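Local coordinates for protein methylmalonate-semialdehyde dehydrogenase (Oceanimonas doudoroffii, PDB 4ZZ7) that probably catalyses the NAD-dependent, CoA-acylating oxidation of methylmalonate semialdehyde, as a member of the aldehyde dehydrogenase family, at residues Arg21-Phe26 with Pro176-Pro181; Lys35-Ala40 with Val203-Lys208; Asn413-Phe418 with Asp430-Gly435; Val434-Ile439 with His450-Trp455. All coordinates share one frame; numbering follows the deposited sequence.

Interaction 1. Residues Arg21-Phe26 with Pro176-Pro181; sequences RSQNVF and PSERDP. With NAD (nicotinamide-adenine-dinucleotide), chain M.
V25 packs on the backbone of E178 and R179 and on the ring of P181. Its CG1 rests 3.7 Å from the carbonyl O of E178 and makes an apolar contact with CD of P181 at 4.1 Å, the valine and proline side chains inclined to each other, while the R179 carbonyl O lies beside the valine CB. Q23 adds a looser van der Waals touch: its first torsion (chi1 -172°) sets CG opposite the amide N, the chain reaches out straight, and NE2 ends 3.9 Å from the E178 CG. The amide and the carboxylate are turned steeply against each other, their planes 78° apart.

The polar contacts run to the dinucleotide. E178 has CG between its backbone N and carbonyl carbon and bends again at chi2 (-93°), which carries the carboxylate to the adenosine ribose; there the NAD hydroxyl O2B donates a hydrogen bond of 2.7 Å to OE1. K175, itself hydrogen-bonded to NAD, forms a long, weak ion pair with the same oxygen. R179 extends away from the 21-26 segment, and its NH2 comes within 3.2 Å of the phosphate oxygen O2N of NAD, which is set aslant to the guanidinium plane. Within the loop, R179 N gives a weak bond of 3.3 Å to S177 OG.

Without the E178 carboxylate, as with an alanine here, the ribose hydroxyl O2B is likely to lose its acceptor and K175 this weak ionic partner. A carboxylate receiving the ribose 2'-hydroxyl is a familiar feature of NAD-dependent dehydrogenases; a phosphate there, as in NADP, would probably be repelled, consistent with the use of NAD.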
# COMPACT_ATOMS: atom_id res chain seq x y z
N ARG A 21 45.81 16.13 11.58
CA ARG A 21 45.35 15.88 12.95
C ARG A 21 44.93 14.43 13.11
O ARG A 21 44.34 13.86 12.20
CB ARG A 21 44.18 16.81 13.24
CG ARG A 21 43.65 16.76 14.66
CD ARG A 21 42.91 18.05 14.96
NE ARG A 21 41.80 18.29 14.03
CZ ARG A 21 40.52 17.99 14.26
NH1 ARG A 21 40.13 17.41 15.41
NH2 ARG A 21 39.60 18.28 13.34
N SER A 22 45.23 13.82 14.25
CA SER A 22 44.82 12.43 14.45
C SER A 22 44.47 12.08 15.89
O SER A 22 44.70 12.85 16.83
CB SER A 22 45.89 11.47 13.93
OG SER A 22 46.77 11.09 14.98
N GLN A 23 43.94 10.87 16.04
CA GLN A 23 43.40 10.43 17.30
C GLN A 23 43.57 8.92 17.52
O GLN A 23 43.55 8.12 16.59
CB GLN A 23 41.93 10.82 17.38
CG GLN A 23 41.32 10.58 18.74
CD GLN A 23 39.91 11.09 18.84
OE1 GLN A 23 39.57 12.11 18.23
NE2 GLN A 23 39.07 10.41 19.61
N ASN A 24 43.73 8.55 18.77
CA ASN A 24 44.01 7.17 19.09
C ASN A 24 42.73 6.40 19.00
O ASN A 24 41.72 6.86 19.48
CB ASN A 24 44.56 7.01 20.52
CG ASN A 24 45.85 7.77 20.75
OD1 ASN A 24 46.60 8.06 19.82
ND2 ASN A 24 46.12 8.10 22.00
N VAL A 25 42.78 5.22 18.40
CA VAL A 25 41.75 4.22 18.63
C VAL A 25 42.40 3.15 19.49
O VAL A 25 43.54 2.76 19.25
CB VAL A 25 41.13 3.65 17.32
CG1 VAL A 25 40.98 4.77 16.29
CG2 VAL A 25 41.92 2.46 16.75
N PHE A 26 41.65 2.68 20.49
CA PHE A 26 42.15 1.73 21.47
C PHE A 26 41.71 0.31 21.15
O PHE A 26 40.77 0.10 20.40
CB PHE A 26 41.60 2.11 22.84
CG PHE A 26 42.20 3.36 23.40
CD1 PHE A 26 41.74 4.61 23.00
CD2 PHE A 26 43.21 3.29 24.35
CE1 PHE A 26 42.29 5.77 23.52
CE2 PHE A 26 43.76 4.44 24.88
CZ PHE A 26 43.31 5.69 24.46
N PRO A 176 31.37 8.09 10.66
CA PRO A 176 31.22 7.14 11.75
C PRO A 176 31.96 7.49 13.00
O PRO A 176 32.77 8.40 13.01
CB PRO A 176 31.83 5.88 11.18
CG PRO A 176 32.90 6.37 10.28
CD PRO A 176 32.38 7.65 9.68
N SER A 177 31.71 6.72 14.04
CA SER A 177 32.30 7.00 15.33
C SER A 177 33.79 6.84 15.22
O SER A 177 34.27 5.93 14.60
CB SER A 177 31.76 6.06 16.41
OG SER A 177 32.43 6.29 17.63
N GLU A 178 34.49 7.77 15.83
CA GLU A 178 35.95 7.81 15.81
C GLU A 178 36.59 6.77 16.78
O GLU A 178 37.79 6.51 16.75
CB GLU A 178 36.43 9.25 16.08
CG GLU A 178 35.91 9.90 17.36
CD GLU A 178 34.63 10.72 17.18
OE1 GLU A 178 33.77 10.27 16.41
OE2 GLU A 178 34.45 11.80 17.80
N ARG A 179 35.76 6.15 17.61
CA ARG A 179 36.23 5.15 18.57
C ARG A 179 36.45 3.74 17.98
O ARG A 179 37.28 2.98 18.49
CB ARG A 179 35.25 5.13 19.75
CG ARG A 179 35.32 6.41 20.57
CD ARG A 179 34.17 6.51 21.55
NE ARG A 179 34.01 7.87 22.06
CZ ARG A 179 32.97 8.29 22.80
NH1 ARG A 179 32.93 9.56 23.19
NH2 ARG A 179 31.98 7.48 23.14
N ASP A 180 35.69 3.40 16.92
CA ASP A 180 35.80 2.12 16.21
C ASP A 180 35.47 2.23 14.72
O ASP A 180 34.41 1.78 14.26
CB ASP A 180 34.93 1.04 16.87
CG ASP A 180 33.47 1.45 17.08
OD1 ASP A 180 33.04 2.52 16.58
OD2 ASP A 180 32.76 0.65 17.75
N PRO A 181 36.39 2.82 13.94
CA PRO A 181 36.16 3.13 12.54
C PRO A 181 36.58 2.09 11.51
O PRO A 181 36.22 2.21 10.35
CB PRO A 181 37.01 4.38 12.34
CG PRO A 181 38.18 4.13 13.23
CD PRO A 181 37.62 3.46 14.44
PA NAD M . 27.27 10.45 20.41
O1A NAD M . 28.56 10.99 21.02
O2A NAD M . 25.91 11.00 20.82
O5B NAD M . 27.33 10.66 18.80
C5B NAD M . 27.92 9.71 17.90
C4B NAD M . 28.37 10.38 16.60
O4B NAD M . 28.22 11.80 16.68
C3B NAD M . 29.83 10.13 16.25
O3B NAD M . 29.91 9.85 14.85
C2B NAD M . 30.56 11.41 16.67
O2B NAD M . 31.66 11.85 15.87
C1B NAD M . 29.48 12.47 16.59
N9A NAD M . 29.62 13.51 17.66
C8A NAD M . 29.96 13.29 18.97
N7A NAD M . 29.97 14.44 19.66
C5A NAD M . 29.63 15.44 18.80
C6A NAD M . 29.45 16.92 18.90
N6A NAD M . 29.65 17.55 20.08
N1A NAD M . 29.09 17.60 17.78
C2A NAD M . 28.89 16.96 16.58
N3A NAD M . 29.02 15.63 16.41
C4A NAD M . 29.39 14.83 17.47
O3 NAD M . 27.23 8.82 20.59
PN NAD M . 28.43 7.79 21.02
O1N NAD M . 29.46 7.63 19.90
O2N NAD M . 28.92 8.00 22.46
O5D NAD M . 27.47 6.50 21.03
C5D NAD M . 26.60 6.25 22.14
C4D NAD M . 25.15 6.76 21.98
O4D NAD M . 24.40 6.12 20.92
C3D NAD M . 24.34 6.50 23.26
O3D NAD M . 24.16 7.71 24.00
C2D NAD M . 23.00 5.89 22.82
O2D NAD M . 21.89 6.52 23.47
C1D NAD M . 23.01 6.10 21.32
N1N NAD M . 22.25 5.14 20.54
C2N NAD M . 21.03 5.52 20.13
C3N NAD M . 20.24 4.67 19.36
C7N NAD M . 18.85 5.03 18.90
O7N NAD M . 17.96 5.42 19.66
N7N NAD M . 18.61 4.87 17.61
C4N NAD M . 20.75 3.42 19.00
C5N NAD M . 22.02 3.04 19.43
C6N NAD M . 22.76 3.93 20.20

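Interaction 2. Residues Lys35-Ala40 with Val203-Lys208; sequences KQLDLA and VVNGDK. With NAD (nicotinamide-adenine-dinucleotide), chain M.
Backbone pairing joins A40 to N205: the amide N of A40 donates to the carbonyl O of N205 at 2.9 Å, with an N-H...O angle of 153° and the donor tilted slightly out of the carbonyl plane. A water extends this link, donating to A40 O at 2.6 Å and to D207 OD1 at 2.7 Å. D207 is the N-cap of helix 208-216, and its other carboxylate oxygen, OD2, forms a salt bridge with R21.

Van der Waals contacts lie beside these bonds. The L37 CG sits beside its own carbonyl carbon, across from the amide N (chi1 180°), which sends CD1 to 3.6 Å from CG of N205, the two side chains meeting nearly at right angles; the N205 ND2 is bound by G8 O. L39 lays CD2 3.7 Å from the G206 CA, and A40 CB packs on V204 CG2 at 3.9 Å.

Next to the cap, K208 passes along the adenine, its CG 3.3 Å from NAD N1A; NZ adds only a weak bond to that nitrogen, and the lysine also makes a cation-pi contact with Y234. The contact thus sets the end of strand 32-38, flanked in its sheet by strands 6-10 and 22-27, against the loop leading from strand 201-203, an outermost strand of the nucleotide-binding sheet, into helix 208-216.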
# COMPACT_ATOMS: atom_id res chain seq x y z
N LYS A 35 45.60 1.83 16.91
CA LYS A 35 45.72 2.49 15.61
C LYS A 35 45.48 4.00 15.74
O LYS A 35 44.88 4.45 16.72
CB LYS A 35 44.73 1.89 14.59
CG LYS A 35 44.42 0.41 14.80
CD LYS A 35 43.47 -0.20 13.77
CE LYS A 35 44.14 -0.34 12.40
NZ LYS A 35 43.22 -0.90 11.35
N GLN A 36 45.96 4.75 14.76
CA GLN A 36 45.73 6.20 14.65
C GLN A 36 44.65 6.48 13.62
O GLN A 36 44.69 5.97 12.49
CB GLN A 36 47.00 6.94 14.20
CG GLN A 36 48.11 7.01 15.24
CD GLN A 36 47.68 7.76 16.48
OE1 GLN A 36 47.28 8.92 16.41
NE2 GLN A 36 47.73 7.09 17.63
N LEU A 37 43.68 7.29 14.00
CA LEU A 37 42.62 7.66 13.09
C LEU A 37 42.82 9.07 12.59
O LEU A 37 42.83 10.01 13.38
CB LEU A 37 41.28 7.58 13.80
CG LEU A 37 40.09 7.95 12.92
CD1 LEU A 37 39.99 7.05 11.69
CD2 LEU A 37 38.84 7.90 13.79
N ASP A 38 42.98 9.20 11.28
CA ASP A 38 43.06 10.51 10.65
C ASP A 38 41.74 11.27 10.81
O ASP A 38 40.69 10.70 10.57
CB ASP A 38 43.38 10.37 9.17
CG ASP A 38 43.73 11.68 8.53
OD1 ASP A 38 44.71 12.31 8.98
OD2 ASP A 38 43.04 12.08 7.57
N LEU A 39 41.79 12.52 11.24
CA LEU A 39 40.57 13.32 11.38
C LEU A 39 40.43 14.30 10.23
O LEU A 39 41.32 15.12 9.97
CB LEU A 39 40.54 14.05 12.73
CG LEU A 39 40.62 13.15 13.97
CD1 LEU A 39 40.46 13.99 15.22
CD2 LEU A 39 39.59 12.03 13.98
N ALA A 40 39.30 14.23 9.54
CA ALA A 40 39.07 15.02 8.35
C ALA A 40 38.59 16.40 8.69
O ALA A 40 37.79 16.60 9.59
CB ALA A 40 38.06 14.34 7.44
N VAL A 203 33.18 7.61 2.95
CA VAL A 203 33.35 7.52 4.41
C VAL A 203 34.36 8.58 4.80
O VAL A 203 35.45 8.63 4.27
CB VAL A 203 33.83 6.13 4.90
CG1 VAL A 203 33.93 6.11 6.42
CG2 VAL A 203 32.86 5.06 4.44
N VAL A 204 34.00 9.43 5.73
CA VAL A 204 34.87 10.53 6.08
C VAL A 204 34.95 10.53 7.61
O VAL A 204 33.99 10.82 8.30
CB VAL A 204 34.37 11.82 5.40
CG1 VAL A 204 33.42 12.62 6.27
CG2 VAL A 204 35.54 12.65 4.92
N ASN A 205 36.08 10.06 8.13
CA ASN A 205 36.32 9.99 9.59
C ASN A 205 36.65 11.33 10.23
O ASN A 205 37.32 12.18 9.61
CB ASN A 205 37.43 9.00 9.90
CG ASN A 205 36.95 7.60 9.82
OD1 ASN A 205 36.13 7.20 10.62
ND2 ASN A 205 37.46 6.84 8.85
N GLY A 206 36.22 11.52 11.46
CA GLY A 206 36.46 12.77 12.12
C GLY A 206 35.68 12.93 13.41
O GLY A 206 35.19 11.96 14.01
N ASP A 207 35.59 14.18 13.82
CA ASP A 207 34.91 14.58 15.03
C ASP A 207 33.99 15.77 14.68
O ASP A 207 33.66 16.00 13.51
CB ASP A 207 35.96 14.93 16.09
CG ASP A 207 36.68 16.24 15.81
OD1 ASP A 207 36.75 16.72 14.66
OD2 ASP A 207 37.20 16.79 16.79
N LYS A 208 33.60 16.53 15.69
CA LYS A 208 32.65 17.63 15.51
C LYS A 208 32.88 18.45 14.24
O LYS A 208 31.93 18.86 13.61
CB LYS A 208 32.68 18.58 16.72
CG LYS A 208 31.51 19.54 16.75
CD LYS A 208 31.79 20.80 17.55
CE LYS A 208 30.57 21.72 17.55
NZ LYS A 208 29.32 21.07 18.07
PA NAD M . 27.27 10.45 20.41
O1A NAD M . 28.56 10.99 21.02
O2A NAD M . 25.91 11.00 20.82
O5B NAD M . 27.33 10.66 18.80
C5B NAD M . 27.92 9.71 17.90
C4B NAD M . 28.37 10.38 16.60
O4B NAD M . 28.22 11.80 16.68
C3B NAD M . 29.83 10.13 16.25
O3B NAD M . 29.91 9.85 14.85
C2B NAD M . 30.56 11.41 16.67
O2B NAD M . 31.66 11.85 15.87
C1B NAD M . 29.48 12.47 16.59
N9A NAD M . 29.62 13.51 17.66
C8A NAD M . 29.96 13.29 18.97
N7A NAD M . 29.97 14.44 19.66
C5A NAD M . 29.63 15.44 18.80
C6A NAD M . 29.45 16.92 18.90
N6A NAD M . 29.65 17.55 20.08
N1A NAD M . 29.09 17.60 17.78
C2A NAD M . 28.89 16.96 16.58
N3A NAD M . 29.02 15.63 16.41
C4A NAD M . 29.39 14.83 17.47
O3 NAD M . 27.23 8.82 20.59
PN NAD M . 28.43 7.79 21.02
O1N NAD M . 29.46 7.63 19.90
O2N NAD M . 28.92 8.00 22.46
O5D NAD M . 27.47 6.50 21.03
C5D NAD M . 26.60 6.25 22.14
C4D NAD M . 25.15 6.76 21.98
O4D NAD M . 24.40 6.12 20.92
C3D NAD M . 24.34 6.50 23.26
O3D NAD M . 24.16 7.71 24.00
C2D NAD M . 23.00 5.89 22.82
O2D NAD M . 21.89 6.52 23.47
C1D NAD M . 23.01 6.10 21.32
N1N NAD M . 22.25 5.14 20.54
C2N NAD M . 21.03 5.52 20.13
C3N NAD M . 20.24 4.67 19.36
C7N NAD M . 18.85 5.03 18.90
O7N NAD M . 17.96 5.42 19.66
N7N NAD M . 18.61 4.87 17.61
C4N NAD M . 20.75 3.42 19.00
C5N NAD M . 22.02 3.04 19.43
C6N NAD M . 22.76 3.93 20.20
O HOH W 1 36.99 16.32 12.00

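Interaction 3. Residues Asn413-Phe418 with Asp430-Gly435; sequences NGTCIF and DNIQVG. With NAD (nicotinamide-adenine-dinucleotide), chain M.
T415 and V434 meet methyl to methyl, their side chains crossing at about a right angle with CG2 of T415 3.4 Å from CG2 of V434. The threonine rotamer accounts for this: OG1 lies anti to the backbone N (chi1 -172°) and hydrogen-bonds to H255 O, leaving CG2 to face the valine. I432 comes against the same methyl obliquely, its CG2 4.1 Å from T415 CG2. V434 CG2 also lies over the strand backbone, 3.7 Å from the carbonyl carbon of G414.

These contacts close a beta-alpha-beta crossover: strand 411-418, helix 422-431 and the parallel neighbouring strand 436-439. I432 is the first residue to leave the helix, and Q433 centres an inverse gamma turn, with a weak bond from V434 N to I432 O, so that I432 and V434 both turn their side chains toward the strand while Q433 points away.

N413 also directs its side chain away from the 430-435 segment, toward the cofactor: ND2 is hydrogen-bonded to C283 O and makes a weak bond of 3.1 Å to the nicotinamide carboxamide oxygen O7N of NAD. At the helix end, D430 O is bound by R60 and Q140 of the second subunit, and the D430 carboxylate pairs with R127 of the third.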
# COMPACT_ATOMS: atom_id res chain seq x y z
N ASN A 413 12.18 5.08 24.08
CA ASN A 413 12.72 4.38 22.92
C ASN A 413 12.08 3.02 22.78
O ASN A 413 11.39 2.78 21.80
CB ASN A 413 14.25 4.26 22.99
CG ASN A 413 14.93 4.26 21.61
OD1 ASN A 413 14.38 4.76 20.64
ND2 ASN A 413 16.13 3.73 21.54
N GLY A 414 12.24 2.17 23.80
CA GLY A 414 11.73 0.80 23.76
C GLY A 414 11.27 0.31 25.13
O GLY A 414 11.80 0.73 26.14
N THR A 415 10.29 -0.59 25.15
CA THR A 415 9.77 -1.13 26.39
C THR A 415 9.30 -2.56 26.16
O THR A 415 9.12 -2.97 25.00
CB THR A 415 8.57 -0.33 26.89
OG1 THR A 415 8.21 -0.80 28.20
CG2 THR A 415 7.36 -0.47 25.97
N CYS A 416 9.10 -3.30 27.26
CA CYS A 416 8.56 -4.67 27.21
C CYS A 416 7.60 -4.91 28.36
O CYS A 416 7.67 -4.26 29.39
CB CYS A 416 9.67 -5.74 27.22
SG CYS A 416 9.12 -7.49 27.51
N ILE A 417 6.69 -5.86 28.18
CA ILE A 417 5.90 -6.36 29.27
C ILE A 417 5.98 -7.88 29.27
O ILE A 417 5.81 -8.49 28.22
CB ILE A 417 4.44 -5.88 29.19
CG1 ILE A 417 3.66 -6.37 30.41
CG2 ILE A 417 3.76 -6.35 27.91
CD1 ILE A 417 2.35 -5.67 30.61
N PHE A 418 6.25 -8.48 30.43
CA PHE A 418 6.17 -9.91 30.59
C PHE A 418 4.82 -10.24 31.20
O PHE A 418 4.53 -9.82 32.31
CB PHE A 418 7.28 -10.40 31.46
CG PHE A 418 8.63 -10.19 30.87
CD1 PHE A 418 9.06 -10.98 29.83
CD2 PHE A 418 9.47 -9.22 31.36
CE1 PHE A 418 10.32 -10.79 29.28
CE2 PHE A 418 10.72 -9.03 30.82
CZ PHE A 418 11.15 -9.81 29.78
N ASP A 430 -1.10 -0.60 23.54
CA ASP A 430 -1.92 0.48 23.01
C ASP A 430 -1.57 1.81 23.63
O ASP A 430 -1.30 2.76 22.92
CB ASP A 430 -3.41 0.22 23.21
CG ASP A 430 -4.27 1.15 22.38
OD1 ASP A 430 -4.10 1.19 21.16
OD2 ASP A 430 -5.14 1.86 22.91
N ASN A 431 -1.52 1.85 24.97
CA ASN A 431 -1.40 3.11 25.72
C ASN A 431 -0.02 3.55 26.11
O ASN A 431 0.12 4.68 26.55
CB ASN A 431 -2.24 3.04 27.00
CG ASN A 431 -3.70 2.84 26.72
OD1 ASN A 431 -4.26 1.78 26.99
ND2 ASN A 431 -4.32 3.86 26.15
N ILE A 432 0.98 2.67 26.02
CA ILE A 432 2.35 3.03 26.49
C ILE A 432 3.02 4.03 25.55
O ILE A 432 2.98 3.87 24.34
CB ILE A 432 3.26 1.80 26.72
CG1 ILE A 432 4.51 2.19 27.52
CG2 ILE A 432 3.63 1.10 25.43
CD1 ILE A 432 4.27 2.33 29.02
N GLN A 433 3.64 5.06 26.12
CA GLN A 433 4.18 6.17 25.34
C GLN A 433 5.63 5.95 24.94
O GLN A 433 6.49 6.79 25.23
CB GLN A 433 4.05 7.49 26.11
CG GLN A 433 2.62 7.88 26.45
CD GLN A 433 1.75 8.12 25.22
OE1 GLN A 433 2.05 9.00 24.39
NE2 GLN A 433 0.67 7.34 25.08
N VAL A 434 5.91 4.80 24.31
CA VAL A 434 7.21 4.52 23.69
C VAL A 434 7.02 3.93 22.28
O VAL A 434 6.02 3.27 21.99
CB VAL A 434 8.13 3.62 24.57
CG1 VAL A 434 7.67 3.62 26.01
CG2 VAL A 434 8.20 2.18 24.07
N GLY A 435 8.01 4.14 21.43
CA GLY A 435 7.93 3.79 20.02
C GLY A 435 7.94 2.31 19.70
O GLY A 435 7.22 1.84 18.83
PA NAD M . 27.27 10.45 20.41
O1A NAD M . 28.56 10.99 21.02
O2A NAD M . 25.91 11.00 20.82
O5B NAD M . 27.33 10.66 18.80
C5B NAD M . 27.92 9.71 17.90
C4B NAD M . 28.37 10.38 16.60
O4B NAD M . 28.22 11.80 16.68
C3B NAD M . 29.83 10.13 16.25
O3B NAD M . 29.91 9.85 14.85
C2B NAD M . 30.56 11.41 16.67
O2B NAD M . 31.66 11.85 15.87
C1B NAD M . 29.48 12.47 16.59
N9A NAD M . 29.62 13.51 17.66
C8A NAD M . 29.96 13.29 18.97
N7A NAD M . 29.97 14.44 19.66
C5A NAD M . 29.63 15.44 18.80
C6A NAD M . 29.45 16.92 18.90
N6A NAD M . 29.65 17.55 20.08
N1A NAD M . 29.09 17.60 17.78
C2A NAD M . 28.89 16.96 16.58
N3A NAD M . 29.02 15.63 16.41
C4A NAD M . 29.39 14.83 17.47
O3 NAD M . 27.23 8.82 20.59
PN NAD M . 28.43 7.79 21.02
O1N NAD M . 29.46 7.63 19.90
O2N NAD M . 28.92 8.00 22.46
O5D NAD M . 27.47 6.50 21.03
C5D NAD M . 26.60 6.25 22.14
C4D NAD M . 25.15 6.76 21.98
O4D NAD M . 24.40 6.12 20.92
C3D NAD M . 24.34 6.50 23.26
O3D NAD M . 24.16 7.71 24.00
C2D NAD M . 23.00 5.89 22.82
O2D NAD M . 21.89 6.52 23.47
C1D NAD M . 23.01 6.10 21.32
N1N NAD M . 22.25 5.14 20.54
C2N NAD M . 21.03 5.52 20.13
C3N NAD M . 20.24 4.67 19.36
C7N NAD M . 18.85 5.03 18.90
O7N NAD M . 17.96 5.42 19.66
N7N NAD M . 18.61 4.87 17.61
C4N NAD M . 20.75 3.42 19.00
C5N NAD M . 22.02 3.04 19.43
C6N NAD M . 22.76 3.93 20.20

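Interaction 4. Residues Val434-Ile439 with His450-Trp455; sequences VGMVGI and HSFGGW
F452 receives M436 over one face of its ring, in a Met-aromatic contact: SD stands 3.8 Å from the centroid of the F452 ring and only 11° off its normal, and CE of M436 adds a CH-pi contact at 4.1 Å from the same centroid. A chi1 of -179°, with CG turned to the far side from the amide N, places the ring with one face against SD and CE of M436; the ring also meets W160 and touches the bound NAD.

At G453 the amide N gives a weak bond of 3.6 Å to M436 SD, while CE lies against the peptide carbon. The G453 carbonyl O takes a CA-H...O contact from G435. Strand 436-439, which begins with M436, pairs in parallel with a strand of the second subunit, continuing the sheet across the interface in the manner known for aldehyde dehydrogenase dimers.

G454 passes G435 with their CA atoms 4.3 Å apart; G453 O and G454 CA leave no room for a beta carbon on G435. W455 then turns its indole toward V434 and G435: G435 CA sits 3.6 Å from the centroid of the five-membered ring, over the face, and V434 N is 3.7 Å from CE3 of W455. The cover over the V434-G435 peptide would probably be lost with an alanine in place of W455, and R477 O of the second subunit left without its donor NE1. K476 of that subunit makes a cation-pi contact with the indole.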
# COMPACT_ATOMS: atom_id res chain seq x y z
N VAL A 434 5.91 4.80 24.31
CA VAL A 434 7.21 4.52 23.69
C VAL A 434 7.02 3.93 22.28
O VAL A 434 6.02 3.27 21.99
CB VAL A 434 8.13 3.62 24.57
CG1 VAL A 434 7.67 3.62 26.01
CG2 VAL A 434 8.20 2.18 24.07
N GLY A 435 8.01 4.14 21.43
CA GLY A 435 7.93 3.79 20.02
C GLY A 435 7.94 2.31 19.70
O GLY A 435 7.22 1.84 18.83
N MET A 436 8.77 1.56 20.39
CA MET A 436 8.89 0.13 20.15
C MET A 436 8.55 -0.68 21.40
O MET A 436 9.24 -0.62 22.40
CB MET A 436 10.30 -0.17 19.65
CG MET A 436 10.59 0.46 18.30
SD MET A 436 12.32 0.82 18.04
CE MET A 436 12.57 2.24 19.09
N VAL A 437 7.49 -1.46 21.29
CA VAL A 437 6.87 -2.17 22.38
C VAL A 437 7.06 -3.65 22.17
O VAL A 437 6.83 -4.16 21.07
CB VAL A 437 5.37 -1.91 22.35
CG1 VAL A 437 4.67 -2.61 23.49
CG2 VAL A 437 5.09 -0.43 22.39
N GLY A 438 7.43 -4.35 23.25
CA GLY A 438 7.55 -5.80 23.22
C GLY A 438 6.53 -6.47 24.13
O GLY A 438 6.19 -5.92 25.17
N ILE A 439 6.02 -7.64 23.72
CA ILE A 439 5.20 -8.50 24.58
C ILE A 439 6.06 -9.74 24.78
O ILE A 439 6.32 -10.45 23.83
CB ILE A 439 3.86 -8.86 23.92
CG1 ILE A 439 3.15 -7.63 23.36
CG2 ILE A 439 2.93 -9.59 24.87
CD1 ILE A 439 2.77 -6.58 24.38
N HIS A 450 10.55 -3.17 8.77
CA HIS A 450 9.85 -2.20 9.57
C HIS A 450 10.79 -1.03 9.85
O HIS A 450 11.91 -1.01 9.36
CB HIS A 450 9.30 -2.88 10.84
CG HIS A 450 8.01 -3.62 10.60
ND1 HIS A 450 6.78 -3.00 10.61
CD2 HIS A 450 7.79 -4.92 10.33
CE1 HIS A 450 5.84 -3.90 10.38
NE2 HIS A 450 6.43 -5.07 10.21
N SER A 451 10.32 -0.04 10.59
CA SER A 451 11.18 1.06 10.89
C SER A 451 11.36 1.13 12.37
O SER A 451 10.49 0.69 13.11
CB SER A 451 10.63 2.34 10.31
OG SER A 451 10.70 2.32 8.90
N PHE A 452 12.51 1.70 12.75
CA PHE A 452 13.03 1.80 14.13
C PHE A 452 12.96 3.25 14.54
O PHE A 452 13.45 4.12 13.83
CB PHE A 452 14.50 1.39 14.13
CG PHE A 452 15.17 1.42 15.47
CD1 PHE A 452 15.50 2.61 16.09
CD2 PHE A 452 15.55 0.21 16.09
CE1 PHE A 452 16.15 2.61 17.30
CE2 PHE A 452 16.20 0.21 17.31
CZ PHE A 452 16.50 1.41 17.91
N GLY A 453 12.38 3.51 15.70
CA GLY A 453 12.35 4.87 16.19
C GLY A 453 11.59 5.00 17.49
O GLY A 453 10.48 4.46 17.63
N GLY A 454 12.21 5.68 18.44
CA GLY A 454 11.58 5.96 19.72
C GLY A 454 10.66 7.16 19.70
O GLY A 454 10.58 7.89 18.70
N TRP A 455 9.97 7.35 20.82
CA TRP A 455 9.11 8.51 21.07
C TRP A 455 9.77 9.48 22.05
O TRP A 455 10.87 9.22 22.56
CB TRP A 455 7.79 8.04 21.64
CG TRP A 455 6.93 7.48 20.62
CD1 TRP A 455 7.26 7.13 19.35
CD2 TRP A 455 5.56 7.13 20.78
NE1 TRP A 455 6.19 6.61 18.71
CE2 TRP A 455 5.12 6.59 19.57
CE3 TRP A 455 4.65 7.22 21.85
CZ2 TRP A 455 3.83 6.17 19.38
CZ3 TRP A 455 3.38 6.79 21.65
CH2 TRP A 455 2.97 6.28 20.42

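The four contacts form two close pairs on opposite sides of the chain's centre. Interactions 1 and 2, centres 6 Å apart, alternate along the chain and share the sheet in which strands 22-27 and 32-38 are neighbours; they bring this N-terminal sheet against loops of the nucleotide-binding domain at the adenosine end of NAD. Interactions 3 and 4, centres 7 Å apart, follow later, share V434 and G435, and lie on strands 411-418 and 436-439, parallel neighbours in one sheet. Between the pairs, contact centres are 31 to 37 Å and nearest atoms about 16 to 22 Å apart; NAD reaches across, its nicotinamide end at N413 and F452. The later pair also faces the second subunit, so cofactor site and oligomer interface adjoin.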